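Local coordinates for protein 6-phospho-alpha-glucosidase (Merdibacter massiliensis, PDB 6VC6) that probably hydrolyses 6-phosphorylated alpha-glucosides, with NAD and a manganese ion bound beside the sugar phosphate, at residues 141-146 with 321-326; 335-340 with 360-365; 2-7 with 78-83; 197-202 with 356-361. One frame throughout, in Å; residues are numbered along the deposited sequence.

Contact 1: residues 141-146 with 321-326; sequences WILNYS and EMMIKV. With NAD (nicotinamide-adenine-dinucleotide), chain G.
Asn144, whose carbonyl carbon touches the CE of Met323, has its amide oxygen OD1 gripped by Ser146: OG lies 2.8 Å from OD1 and the backbone N of Ser146 adds a weak second bond. ND2 of the same amide donates to Ser146 O on a lone pair and to Asn168 OD1, so the turn after the strand is fixed from within and from the next strand. This is the C-terminal edge of a Rossmann-like nucleotide-binding sheet, with strand 141-144 backed by helix 318-331; the segment axes are 10.0 Å apart and run at 155°, nearly antiparallel. Just past the strand, Tyr145 O accepts a nearly straight bond from the nicotinamide N7N of NAD at 3.0 Å. The Tyr145 ring then lies between cofactor and helix. N7N approaches it obliquely, while CE of Met323, a selenomethionine, comes over a face, 4.0 Å from the ring centroid and 28° off its normal. The selenium lies obliquely beside the ring, 4.8 Å from its centroid, a Met-aromatic contact alongside the CH-pi one. At the far end of the ring, OH passes Met322 CB at 4.0 Å and bonds to His319 O; the His319 ring also stacks on the tyrosine, a second restraint on its rotation. Further back, Leu143 and Val326 run past one another head to tail, CD1 of Leu143 meeting CG1 of Val326 at 3.9 Å. Met323 runs extended from its backbone and bends only at chi3 (-88°), which brings CE to within 3.3 Å of Leu143 O.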
# COMPACT_ATOMS: atom_id res chain seq x y z
N TRP A 141 8.67 -16.11 2.64
CA TRP A 141 8.54 -14.90 1.84
C TRP A 141 7.52 -13.97 2.48
O TRP A 141 6.36 -14.37 2.70
CB TRP A 141 8.13 -15.25 0.41
CG TRP A 141 9.26 -15.22 -0.57
CD1 TRP A 141 9.89 -16.30 -1.13
CD2 TRP A 141 9.92 -14.06 -1.09
NE1 TRP A 141 10.89 -15.88 -1.97
CE2 TRP A 141 10.93 -14.51 -1.97
CE3 TRP A 141 9.76 -12.69 -0.91
CZ2 TRP A 141 11.77 -13.64 -2.66
CZ3 TRP A 141 10.59 -11.82 -1.59
CH2 TRP A 141 11.58 -12.30 -2.46
N ILE A 142 7.94 -12.76 2.80
CA ILE A 142 7.08 -11.78 3.46
C ILE A 142 6.60 -10.78 2.41
O ILE A 142 7.39 -9.98 1.89
CB ILE A 142 7.82 -11.07 4.61
CG1 ILE A 142 8.07 -12.05 5.76
CG2 ILE A 142 7.03 -9.87 5.09
CD1 ILE A 142 8.95 -11.50 6.86
N LEU A 143 5.31 -10.85 2.09
CA LEU A 143 4.68 -9.91 1.17
C LEU A 143 3.87 -8.91 1.99
O LEU A 143 2.95 -9.30 2.71
CB LEU A 143 3.78 -10.65 0.18
CG LEU A 143 4.39 -11.87 -0.52
CD1 LEU A 143 3.45 -12.40 -1.59
CD2 LEU A 143 5.74 -11.53 -1.12
N ASN A 144 4.23 -7.63 1.89
CA ASN A 144 3.71 -6.61 2.78
C ASN A 144 2.84 -5.62 2.01
O ASN A 144 3.29 -5.00 1.04
CB ASN A 144 4.85 -5.87 3.48
CG ASN A 144 4.35 -4.75 4.36
OD1 ASN A 144 3.54 -4.97 5.26
ND2 ASN A 144 4.83 -3.53 4.11
N TYR A 145 1.63 -5.39 2.48
CA TYR A 145 0.77 -4.37 1.95
C TYR A 145 0.76 -3.19 2.93
O TYR A 145 0.36 -2.11 2.57
CB TYR A 145 -0.64 -4.92 1.86
CG TYR A 145 -1.18 -5.18 0.49
CD1 TYR A 145 -2.11 -6.16 0.29
CD2 TYR A 145 -0.79 -4.43 -0.59
CE1 TYR A 145 -2.65 -6.40 -0.95
CE2 TYR A 145 -1.31 -4.67 -1.84
CZ TYR A 145 -2.24 -5.66 -2.00
OH TYR A 145 -2.77 -5.90 -3.23
N SER A 146 1.21 -3.42 4.16
CA SER A 146 1.00 -2.46 5.24
C SER A 146 1.63 -1.10 4.95
O SER A 146 2.79 -1.01 4.59
CB SER A 146 1.57 -3.01 6.55
OG SER A 146 1.22 -4.36 6.77
N GLU A 321 -6.42 -10.36 -4.95
CA GLU A 321 -5.91 -11.21 -6.01
C GLU A 321 -4.48 -10.86 -6.39
O GLU A 321 -3.70 -11.74 -6.75
CB GLU A 321 -6.82 -11.12 -7.24
CG GLU A 321 -8.08 -11.95 -7.14
CD GLU A 321 -8.77 -12.12 -8.47
OE1 GLU A 321 -8.23 -11.64 -9.49
OE2 GLU A 321 -9.86 -12.73 -8.51
N MSE A 322 -4.12 -9.59 -6.31
CA MSE A 322 -2.80 -9.19 -6.78
C MSE A 322 -1.70 -9.74 -5.88
O MSE A 322 -0.63 -10.11 -6.37
CB MSE A 322 -2.67 -7.68 -6.84
CG MSE A 322 -1.37 -7.30 -7.51
SE MSE A 322 -1.21 -5.41 -7.85
CE MSE A 322 -0.10 -4.98 -6.31
N MSE A 323 -1.95 -9.76 -4.58
CA MSE A 323 -0.98 -10.31 -3.65
C MSE A 323 -0.85 -11.81 -3.86
O MSE A 323 0.25 -12.37 -3.78
CB MSE A 323 -1.36 -10.02 -2.19
CG MSE A 323 -0.36 -10.59 -1.19
SE MSE A 323 -0.42 -9.80 0.60
CE MSE A 323 0.83 -8.33 0.35
N ILE A 324 -1.97 -12.47 -4.15
CA ILE A 324 -1.93 -13.90 -4.44
C ILE A 324 -1.17 -14.15 -5.74
O ILE A 324 -0.36 -15.09 -5.83
CB ILE A 324 -3.35 -14.50 -4.50
CG1 ILE A 324 -4.04 -14.35 -3.14
CG2 ILE A 324 -3.30 -15.96 -4.90
CD1 ILE A 324 -5.50 -14.75 -3.17
N LYS A 325 -1.42 -13.33 -6.76
CA LYS A 325 -0.69 -13.47 -8.02
C LYS A 325 0.80 -13.22 -7.83
O LYS A 325 1.63 -13.86 -8.48
CB LYS A 325 -1.27 -12.53 -9.07
CG LYS A 325 -2.69 -12.86 -9.51
CD LYS A 325 -2.71 -13.97 -10.54
CE LYS A 325 -4.14 -14.36 -10.90
NZ LYS A 325 -4.98 -13.16 -11.18
N VAL A 326 1.15 -12.30 -6.93
CA VAL A 326 2.56 -12.08 -6.61
C VAL A 326 3.15 -13.32 -5.95
O VAL A 326 4.27 -13.73 -6.26
CB VAL A 326 2.71 -10.83 -5.72
CG1 VAL A 326 4.09 -10.80 -5.07
CG2 VAL A 326 2.48 -9.56 -6.53
PA NAD G . -8.06 -2.21 9.50
O1A NAD G . -9.44 -2.63 9.06
O2A NAD G . -7.89 -1.37 10.75
O5B NAD G . -7.16 -3.54 9.67
C5B NAD G . -5.93 -3.49 10.39
C4B NAD G . -5.78 -4.76 11.21
O4B NAD G . -4.41 -4.94 11.59
C3B NAD G . -6.59 -4.67 12.50
O3B NAD G . -7.42 -5.83 12.63
C2B NAD G . -5.57 -4.65 13.61
O2B NAD G . -6.02 -5.42 14.73
C1B NAD G . -4.34 -5.27 12.97
N9A NAD G . -3.09 -4.78 13.59
C8A NAD G . -2.80 -3.51 13.94
N7A NAD G . -1.56 -3.42 14.48
C5A NAD G . -1.04 -4.66 14.49
C6A NAD G . 0.23 -5.29 14.93
N6A NAD G . 1.23 -4.56 15.48
N1A NAD G . 0.37 -6.63 14.76
C2A NAD G . -0.61 -7.37 14.21
N3A NAD G . -1.78 -6.87 13.79
C4A NAD G . -2.05 -5.55 13.91
O3 NAD G . -7.30 -1.47 8.29
PN NAD G . -7.71 -1.70 6.75
O1N NAD G . -8.48 -0.48 6.28
O2N NAD G . -8.28 -3.08 6.57
O5D NAD G . -6.26 -1.66 6.07
C5D NAD G . -5.41 -2.80 6.13
C4D NAD G . -4.01 -2.38 5.72
O4D NAD G . -3.81 -2.61 4.32
C3D NAD G . -3.81 -0.89 5.95
O3D NAD G . -2.56 -0.68 6.61
C2D NAD G . -3.73 -0.29 4.56
O2D NAD G . -2.84 0.82 4.53
C1D NAD G . -3.19 -1.46 3.76
N1N NAD G . -3.46 -1.32 2.33
C2N NAD G . -2.40 -1.16 1.53
C3N NAD G . -2.55 -1.02 0.16
C7N NAD G . -1.33 -0.83 -0.68
O7N NAD G . -1.45 -0.47 -1.84
N7N NAD G . -0.14 -1.05 -0.14
C4N NAD G . -3.83 -1.07 -0.39
C5N NAD G . -4.91 -1.24 0.46
C6N NAD G . -4.70 -1.37 1.83

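Contact 2: residues 335-340 with 360-365; sequences NTRFIV and VCELGI
Phe338 and Cys361 form the antiparallel hydrogen-bonded pair that fixes the register: Phe338 N reaches Cys361 O at 2.9 Å, and Cys361 N reaches Phe338 O at 2.7 Å. The bond from Asn335 N to Leu363 O is weak, and the strand directions are 129° apart, well short of an ideal antiparallel 180°. CA-H...O contacts supplement these bonds, Arg337 CA lying 3.2 Å from Cys361 O. Apolar contacts split between the sheet faces. On one, Phe338 CD2 meets Leu363 CD1 at 3.7 Å, the two side chains crossing at about a right angle, and Val340 CG2 touches Cys361 SG; on the other, Val360 CG2, set beside its backbone N (CG1 anti, chi1 177°), packs on Ile339 CG1. At the Asn335 end, a water donates a hydrogen bond to Glu362 OE1 (2.6 Å) and a weak one to Asn335 OD1, while Glu362 CG lies against Asn335 O. With an alanine here in place of Glu362, the water would probably lose its stronger acceptor and Asn335 O the CG packed against it. These antiparallel neighbours extend the parallel Rossmann-like strands of the mixed sheet: helix 318-331 covers Phe338 and Leu363, strand 191-196 meets Ile339 on the other face, and strand 367-370 continues beyond 356-364.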
# COMPACT_ATOMS: atom_id res chain seq x y z
N ASN A 335 8.68 -15.24 -13.30
CA ASN A 335 9.39 -14.09 -13.86
C ASN A 335 8.45 -13.16 -14.62
O ASN A 335 8.82 -12.55 -15.62
CB ASN A 335 10.56 -14.53 -14.75
CG ASN A 335 11.68 -15.16 -13.97
OD1 ASN A 335 12.06 -14.68 -12.90
ND2 ASN A 335 12.22 -16.26 -14.48
N THR A 336 7.21 -13.06 -14.14
CA THR A 336 6.24 -12.13 -14.71
C THR A 336 6.50 -10.72 -14.19
O THR A 336 7.21 -10.51 -13.20
CB THR A 336 4.81 -12.57 -14.37
OG1 THR A 336 4.78 -13.12 -13.04
CG2 THR A 336 4.33 -13.62 -15.35
N ARG A 337 5.90 -9.74 -14.86
CA ARG A 337 6.18 -8.34 -14.59
C ARG A 337 5.17 -7.76 -13.60
O ARG A 337 3.96 -7.87 -13.81
CB ARG A 337 6.18 -7.53 -15.88
CG ARG A 337 7.43 -7.72 -16.73
CD ARG A 337 7.38 -6.88 -17.99
NE ARG A 337 6.30 -7.30 -18.88
CZ ARG A 337 6.41 -8.27 -19.78
NH1 ARG A 337 5.38 -8.58 -20.55
NH2 ARG A 337 7.55 -8.93 -19.91
N PHE A 338 5.68 -7.15 -12.54
CA PHE A 338 4.88 -6.40 -11.58
C PHE A 338 5.57 -5.07 -11.31
O PHE A 338 6.77 -4.90 -11.55
CB PHE A 338 4.69 -7.16 -10.26
CG PHE A 338 3.86 -8.40 -10.37
CD1 PHE A 338 2.48 -8.32 -10.37
CD2 PHE A 338 4.46 -9.64 -10.46
CE1 PHE A 338 1.70 -9.46 -10.47
CE2 PHE A 338 3.69 -10.79 -10.55
CZ PHE A 338 2.31 -10.70 -10.56
N ILE A 339 4.79 -4.12 -10.79
CA ILE A 339 5.32 -2.85 -10.32
C ILE A 339 5.41 -2.94 -8.80
O ILE A 339 4.38 -2.87 -8.11
CB ILE A 339 4.45 -1.67 -10.77
CG1 ILE A 339 4.47 -1.55 -12.29
CG2 ILE A 339 4.94 -0.38 -10.13
CD1 ILE A 339 3.70 -0.36 -12.83
N VAL A 340 6.62 -3.10 -8.28
CA VAL A 340 6.85 -3.31 -6.86
C VAL A 340 7.91 -2.32 -6.37
O VAL A 340 8.51 -1.58 -7.15
CB VAL A 340 7.27 -4.76 -6.54
CG1 VAL A 340 6.20 -5.73 -6.99
CG2 VAL A 340 8.61 -5.07 -7.19
N VAL A 360 8.93 -1.36 -12.54
CA VAL A 360 8.54 -2.64 -13.13
C VAL A 360 9.66 -3.64 -12.92
O VAL A 360 10.84 -3.34 -13.14
CB VAL A 360 8.23 -2.46 -14.62
CG1 VAL A 360 7.90 -3.80 -15.26
CG2 VAL A 360 7.10 -1.47 -14.82
N CYS A 361 9.30 -4.85 -12.48
CA CYS A 361 10.28 -5.89 -12.21
C CYS A 361 9.74 -7.25 -12.63
O CYS A 361 8.52 -7.48 -12.62
CB CYS A 361 10.65 -5.96 -10.71
SG CYS A 361 11.11 -4.38 -9.95
N GLU A 362 10.65 -8.14 -13.01
CA GLU A 362 10.32 -9.56 -13.11
C GLU A 362 10.38 -10.18 -11.72
O GLU A 362 11.23 -9.81 -10.91
CB GLU A 362 11.28 -10.28 -14.05
CG GLU A 362 10.94 -10.16 -15.53
CD GLU A 362 11.87 -11.01 -16.40
OE1 GLU A 362 12.58 -11.86 -15.84
OE2 GLU A 362 11.89 -10.81 -17.63
N LEU A 363 9.48 -11.12 -11.45
CA LEU A 363 9.33 -11.68 -10.11
C LEU A 363 9.43 -13.19 -10.17
O LEU A 363 8.60 -13.85 -10.81
CB LEU A 363 8.00 -11.25 -9.49
CG LEU A 363 8.12 -10.40 -8.22
CD1 LEU A 363 6.75 -10.12 -7.63
CD2 LEU A 363 9.02 -11.09 -7.20
N GLY A 364 10.44 -13.75 -9.50
CA GLY A 364 10.60 -15.18 -9.41
C GLY A 364 10.92 -15.64 -8.00
O GLY A 364 10.67 -14.91 -7.03
N ILE A 365 11.49 -16.84 -7.86
CA ILE A 365 11.82 -17.37 -6.54
C ILE A 365 12.91 -16.54 -5.88
O ILE A 365 13.00 -16.50 -4.64
CB ILE A 365 12.22 -18.86 -6.65
CG1 ILE A 365 11.96 -19.58 -5.32
CG2 ILE A 365 13.68 -19.00 -7.05
CD1 ILE A 365 10.54 -20.06 -5.16
O HOH W 1 14.22 -13.06 -14.17

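Contact 3: residues 2-7 with 78-83; sequences KKYNVC and MDFIFM
Tyr4 and Phe80 run alongside in a common direction, yet their rings are turned 65° apart, so that the edge of Phe80 is directed toward the face of Tyr4 in an offset edge-to-face pair with centroids 6.0 Å apart. Tyr4 CD1 sits near the plane of the Phe80 ring, 4.0 Å from CE2. The Tyr4 ring is also covered on one face by Lys2 CD, toward its rim. Val6 meets Phe82 differently: CG1 stands over the centre of the Phe82 ring, 4.1 Å from its centroid and only 7° off the normal, a clear CH-pi contact. The branch gets there because CG1 is anti to the backbone N (chi1 179°). These aromatic contacts line one face of two adjoining parallel strands, 4-9 and 80-83, at the middle of the Rossmann-like sheet, where the first strand lies next to the fourth. Strand bonds join them, Cys7 N to Phe80 O and Phe82 N to Cys7 O, the latter at 2.7 Å. Where the pairing begins, Asn5 O takes two donors, the backbone N atoms of Asp79 and Phe80, while Asp79 OD2 accepts Asn5 N on its anti lone pair at 3.0 Å. That carboxylate stands almost perpendicular to the Tyr4 ring. Asn5 ND2 bonds to Asp77 O. Across the sheet from the aromatics, Met78, a selenomethionine, folds back so that SE lies 3.5 Å from Val6 C, and Ile81 CD1 reaches Cys7 CB at 3.6 Å.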
# COMPACT_ATOMS: atom_id res chain seq x y z
N LYS A 2 2.89 -30.04 -4.54
CA LYS A 2 3.33 -29.17 -3.45
C LYS A 2 2.24 -28.17 -3.07
O LYS A 2 1.60 -27.57 -3.93
CB LYS A 2 4.61 -28.43 -3.84
CG LYS A 2 5.45 -27.98 -2.66
CD LYS A 2 5.38 -26.47 -2.46
CE LYS A 2 6.42 -26.00 -1.46
NZ LYS A 2 6.14 -26.50 -0.09
N LYS A 3 1.99 -28.02 -1.77
CA LYS A 3 1.04 -27.04 -1.27
C LYS A 3 1.73 -26.16 -0.24
O LYS A 3 2.75 -26.54 0.35
CB LYS A 3 -0.21 -27.72 -0.68
CG LYS A 3 -0.98 -28.52 -1.72
CD LYS A 3 -2.19 -29.22 -1.11
CE LYS A 3 -3.00 -29.94 -2.19
NZ LYS A 3 -2.35 -29.85 -3.53
N TYR A 4 1.17 -24.98 -0.01
CA TYR A 4 1.85 -23.92 0.72
C TYR A 4 1.12 -23.56 2.00
O TYR A 4 -0.11 -23.65 2.09
CB TYR A 4 2.00 -22.67 -0.16
CG TYR A 4 2.81 -22.90 -1.41
CD1 TYR A 4 4.19 -22.75 -1.39
CD2 TYR A 4 2.20 -23.28 -2.60
CE1 TYR A 4 4.94 -22.96 -2.53
CE2 TYR A 4 2.95 -23.50 -3.74
CZ TYR A 4 4.32 -23.34 -3.70
OH TYR A 4 5.06 -23.55 -4.84
N ASN A 5 1.90 -23.16 3.00
CA ASN A 5 1.38 -22.65 4.27
C ASN A 5 1.45 -21.13 4.26
O ASN A 5 2.51 -20.55 3.98
CB ASN A 5 2.18 -23.21 5.45
CG ASN A 5 2.06 -24.71 5.58
OD1 ASN A 5 1.11 -25.32 5.07
ND2 ASN A 5 3.01 -25.32 6.27
N VAL A 6 0.33 -20.48 4.56
CA VAL A 6 0.20 -19.03 4.47
C VAL A 6 -0.30 -18.50 5.80
O VAL A 6 -1.15 -19.12 6.45
CB VAL A 6 -0.75 -18.62 3.32
CG1 VAL A 6 -0.89 -17.11 3.24
CG2 VAL A 6 -0.26 -19.18 1.99
N CYS A 7 0.23 -17.35 6.21
CA CYS A 7 -0.25 -16.64 7.39
C CYS A 7 -0.53 -15.19 7.02
O CYS A 7 0.30 -14.53 6.40
CB CYS A 7 0.77 -16.70 8.54
SG CYS A 7 0.42 -15.54 9.88
N MSE A 78 6.10 -21.62 7.93
CA MSE A 78 5.31 -20.88 6.95
C MSE A 78 6.11 -20.64 5.67
O MSE A 78 7.32 -20.41 5.71
CB MSE A 78 4.85 -19.54 7.53
CG MSE A 78 3.74 -19.67 8.57
SE MSE A 78 2.03 -20.16 7.77
CE MSE A 78 1.45 -21.48 9.09
N ASP A 79 5.42 -20.70 4.53
CA ASP A 79 6.04 -20.39 3.25
C ASP A 79 5.82 -18.94 2.84
O ASP A 79 6.71 -18.33 2.25
CB ASP A 79 5.49 -21.32 2.16
CG ASP A 79 5.81 -22.78 2.41
OD1 ASP A 79 7.01 -23.11 2.52
OD2 ASP A 79 4.87 -23.59 2.50
N PHE A 80 4.66 -18.38 3.16
CA PHE A 80 4.32 -17.01 2.80
C PHE A 80 3.65 -16.32 3.97
O PHE A 80 2.82 -16.92 4.67
CB PHE A 80 3.39 -16.97 1.58
CG PHE A 80 4.09 -17.26 0.28
CD1 PHE A 80 4.74 -16.25 -0.41
CD2 PHE A 80 4.09 -18.53 -0.26
CE1 PHE A 80 5.38 -16.50 -1.60
CE2 PHE A 80 4.72 -18.80 -1.45
CZ PHE A 80 5.37 -17.78 -2.13
N ILE A 81 4.01 -15.06 4.19
CA ILE A 81 3.38 -14.21 5.19
C ILE A 81 2.77 -13.01 4.48
O ILE A 81 3.50 -12.21 3.88
CB ILE A 81 4.38 -13.76 6.27
CG1 ILE A 81 5.09 -14.96 6.88
CG2 ILE A 81 3.66 -12.96 7.35
CD1 ILE A 81 4.19 -15.88 7.68
N PHE A 82 1.45 -12.90 4.54
CA PHE A 82 0.73 -11.76 3.96
C PHE A 82 0.49 -10.75 5.08
O PHE A 82 -0.26 -11.01 6.01
CB PHE A 82 -0.60 -12.21 3.34
CG PHE A 82 -0.45 -13.03 2.09
CD1 PHE A 82 0.79 -13.38 1.59
CD2 PHE A 82 -1.58 -13.47 1.41
CE1 PHE A 82 0.91 -14.14 0.44
CE2 PHE A 82 -1.47 -14.23 0.26
CZ PHE A 82 -0.22 -14.56 -0.23
N MSE A 83 1.14 -9.59 4.98
CA MSE A 83 1.03 -8.58 6.02
C MSE A 83 0.13 -7.42 5.60
O MSE A 83 0.39 -6.75 4.59
CB MSE A 83 2.42 -8.05 6.39
CG MSE A 83 3.47 -9.14 6.53
SE MSE A 83 4.97 -8.59 7.66
CE MSE A 83 4.07 -8.61 9.38

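Contact 4: residues 197-202 with 356-361. With MN (manganese (II) ion), chain E; G6P (6-O-phosphono-alpha-D-glucopyranose), chain F.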
# COMPACT_ATOMS: atom_id res chain seq x y z
N GLY A 197 9.16 6.02 -10.00
CA GLY A 197 8.79 6.91 -8.92
C GLY A 197 8.88 6.20 -7.59
O GLY A 197 9.32 5.06 -7.49
N LEU A 198 8.46 6.91 -6.54
CA LEU A 198 8.30 6.33 -5.22
C LEU A 198 6.87 5.83 -5.07
O LEU A 198 6.00 6.06 -5.91
CB LEU A 198 8.63 7.35 -4.13
CG LEU A 198 9.87 8.21 -4.36
CD1 LEU A 198 10.02 9.24 -3.25
CD2 LEU A 198 11.12 7.35 -4.46
N ASN A 199 6.62 5.12 -3.97
CA ASN A 199 5.27 4.65 -3.69
C ASN A 199 4.33 5.83 -3.51
O ASN A 199 4.63 6.78 -2.78
CB ASN A 199 5.25 3.77 -2.44
CG ASN A 199 3.87 3.21 -2.16
OD1 ASN A 199 3.32 2.46 -2.96
ND2 ASN A 199 3.30 3.59 -1.02
N HIS A 200 3.19 5.78 -4.20
CA HIS A 200 2.19 6.86 -4.18
C HIS A 200 2.80 8.17 -4.66
O HIS A 200 2.48 9.25 -4.16
CB HIS A 200 1.57 7.01 -2.79
CG HIS A 200 0.75 5.84 -2.37
ND1 HIS A 200 0.40 5.60 -1.06
CD2 HIS A 200 0.23 4.81 -3.09
CE1 HIS A 200 -0.31 4.50 -0.99
NE2 HIS A 200 -0.43 3.99 -2.20
N TYR A 201 3.68 8.08 -5.66
CA TYR A 201 4.39 9.22 -6.22
C TYR A 201 5.13 8.80 -7.48
O TYR A 201 6.35 8.63 -7.46
CB TYR A 201 5.37 9.80 -5.19
CG TYR A 201 5.55 11.30 -5.25
CD1 TYR A 201 5.18 12.03 -6.37
CD2 TYR A 201 6.10 11.99 -4.17
CE1 TYR A 201 5.35 13.41 -6.41
CE2 TYR A 201 6.27 13.36 -4.21
CZ TYR A 201 5.89 14.07 -5.33
OH TYR A 201 6.07 15.43 -5.37
N GLY A 202 4.40 8.60 -8.58
CA GLY A 202 5.03 8.07 -9.78
C GLY A 202 4.29 8.46 -11.04
O GLY A 202 3.22 9.08 -11.00
N MSE A 356 14.48 3.59 -1.76
CA MSE A 356 13.47 2.60 -2.09
C MSE A 356 12.51 3.19 -3.12
O MSE A 356 11.78 4.14 -2.83
CB MSE A 356 12.71 2.15 -0.84
CG MSE A 356 13.59 1.53 0.25
SE MSE A 356 14.68 0.03 -0.37
CE MSE A 356 13.28 -1.30 -0.61
N VAL A 357 12.53 2.64 -4.33
CA VAL A 357 11.78 3.18 -5.46
C VAL A 357 10.80 2.13 -5.95
O VAL A 357 10.84 0.96 -5.56
CB VAL A 357 12.71 3.65 -6.60
CG1 VAL A 357 13.58 4.80 -6.13
CG2 VAL A 357 13.56 2.50 -7.10
N GLU A 358 9.90 2.57 -6.84
CA GLU A 358 8.83 1.74 -7.38
C GLU A 358 9.03 1.60 -8.88
O GLU A 358 9.02 2.61 -9.60
CB GLU A 358 7.46 2.36 -7.07
CG GLU A 358 6.29 1.41 -7.20
CD GLU A 358 5.01 1.99 -6.64
OE1 GLU A 358 4.60 3.08 -7.10
OE2 GLU A 358 4.41 1.37 -5.74
N LEU A 359 9.21 0.37 -9.35
CA LEU A 359 9.55 0.13 -10.74
C LEU A 359 8.94 -1.18 -11.21
O LEU A 359 8.50 -2.02 -10.42
CB LEU A 359 11.07 0.09 -10.95
CG LEU A 359 11.90 1.30 -10.54
CD1 LEU A 359 13.35 0.90 -10.40
CD2 LEU A 359 11.75 2.43 -11.55
N VAL A 360 8.93 -1.36 -12.54
CA VAL A 360 8.54 -2.64 -13.13
C VAL A 360 9.66 -3.64 -12.92
O VAL A 360 10.84 -3.34 -13.14
CB VAL A 360 8.23 -2.46 -14.62
CG1 VAL A 360 7.90 -3.80 -15.26
CG2 VAL A 360 7.10 -1.47 -14.82
N CYS A 361 9.30 -4.85 -12.48
CA CYS A 361 10.28 -5.89 -12.21
C CYS A 361 9.74 -7.25 -12.63
O CYS A 361 8.52 -7.48 -12.62
CB CYS A 361 10.65 -5.96 -10.71
SG CYS A 361 11.11 -4.38 -9.95
MN MN E . -0.72 1.84 -2.02
C1 G6P F . -4.96 3.26 -2.58
C2 G6P F . -3.55 2.85 -2.13
C3 G6P F . -3.48 2.27 -0.73
C4 G6P F . -4.38 3.08 0.18
C5 G6P F . -5.81 2.83 -0.26
C6 G6P F . -6.75 3.71 0.55
O1 G6P F . -5.29 2.58 -3.80
O2 G6P F . -3.02 1.89 -3.06
O3 G6P F . -2.14 2.29 -0.24
O4 G6P F . -4.19 2.65 1.53
O5 G6P F . -6.04 3.12 -1.64
O6 G6P F . -8.03 3.09 0.59
P G6P F . -9.15 3.62 1.62
O1P G6P F . -8.81 2.89 2.90
O2P G6P F . -8.95 5.11 1.68
O3P G6P F . -10.45 3.20 0.97
O HOH W 2 1.99 3.54 -5.97
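His200, whose backbone N is tied to Glu358 through a water, holds the manganese ion by NE2 at 2.2 Å. Two hydroxyls of the 6-phosphoglucose, O2 at 2.5 Å and O3 at 2.3 Å, chelate the same ion, and Cys170 SG also binds it. The imidazole meets O3 at its edge, in the ring plane, as expected of a ring whose in-plane nitrogen points at the metal. Tyr263 stacks on it, and ND1 makes a weak bond to Thr110. In the second shell, the bridging water accepts from His200 N at 3.1 Å and donates to Glu358 OE1 at 2.9 Å. Glu358 reaches this water because its chain runs extended from a first torsion of -162°, CG anti to the backbone N; OE1 is held further by the hydroxyl of Tyr195. Were Glu358 replaced by an alanine, the water would probably be left without its carboxylate acceptor, the Tyr195 hydroxyl without its mate, and the backbone N of His200 less firmly placed. Further out, Glu358 N bonds to Gly197 O at 2.6 Å, and this short link ties the strand to the residue just before the type II turn from Leu198 to Tyr201. Leu198 CD2 packs on Val357 CG1 at 3.9 Å, crossing it at a slant, and lies against Met356 O. Leu198 also packs on Gln387 and Val388 of helix 378-400. A histidine and a cysteine on one metal that also grips sugar O2 and O3, beside NAD, are the hallmark of the active site of family 4 glycoside hydrolases.

In the fold
Contacts 1, 2 and 3 hold one mixed sheet from different places, and contact 4 fastens its strand 356-364 to the turn that carries the metal ligand. Contact 3 is strand pairing in the parallel part, contact 2 strand pairing in the antiparallel part and the only one of the four that is just partly buried. Contacts 1, 3 and 4 are buried; of these, 1 and 4 reach ligands, one by a backbone carbonyl to NAD, the other by a histidine on manganese. Helix 318-331 of contact 1 also backs contacts 2 and 3, Val326 touching Leu363 and Met323 touching Phe82. Contacts 2 and 4 share Val360 and Cys361, while contacts 3 and 4 lie about 26 Å apart between centres.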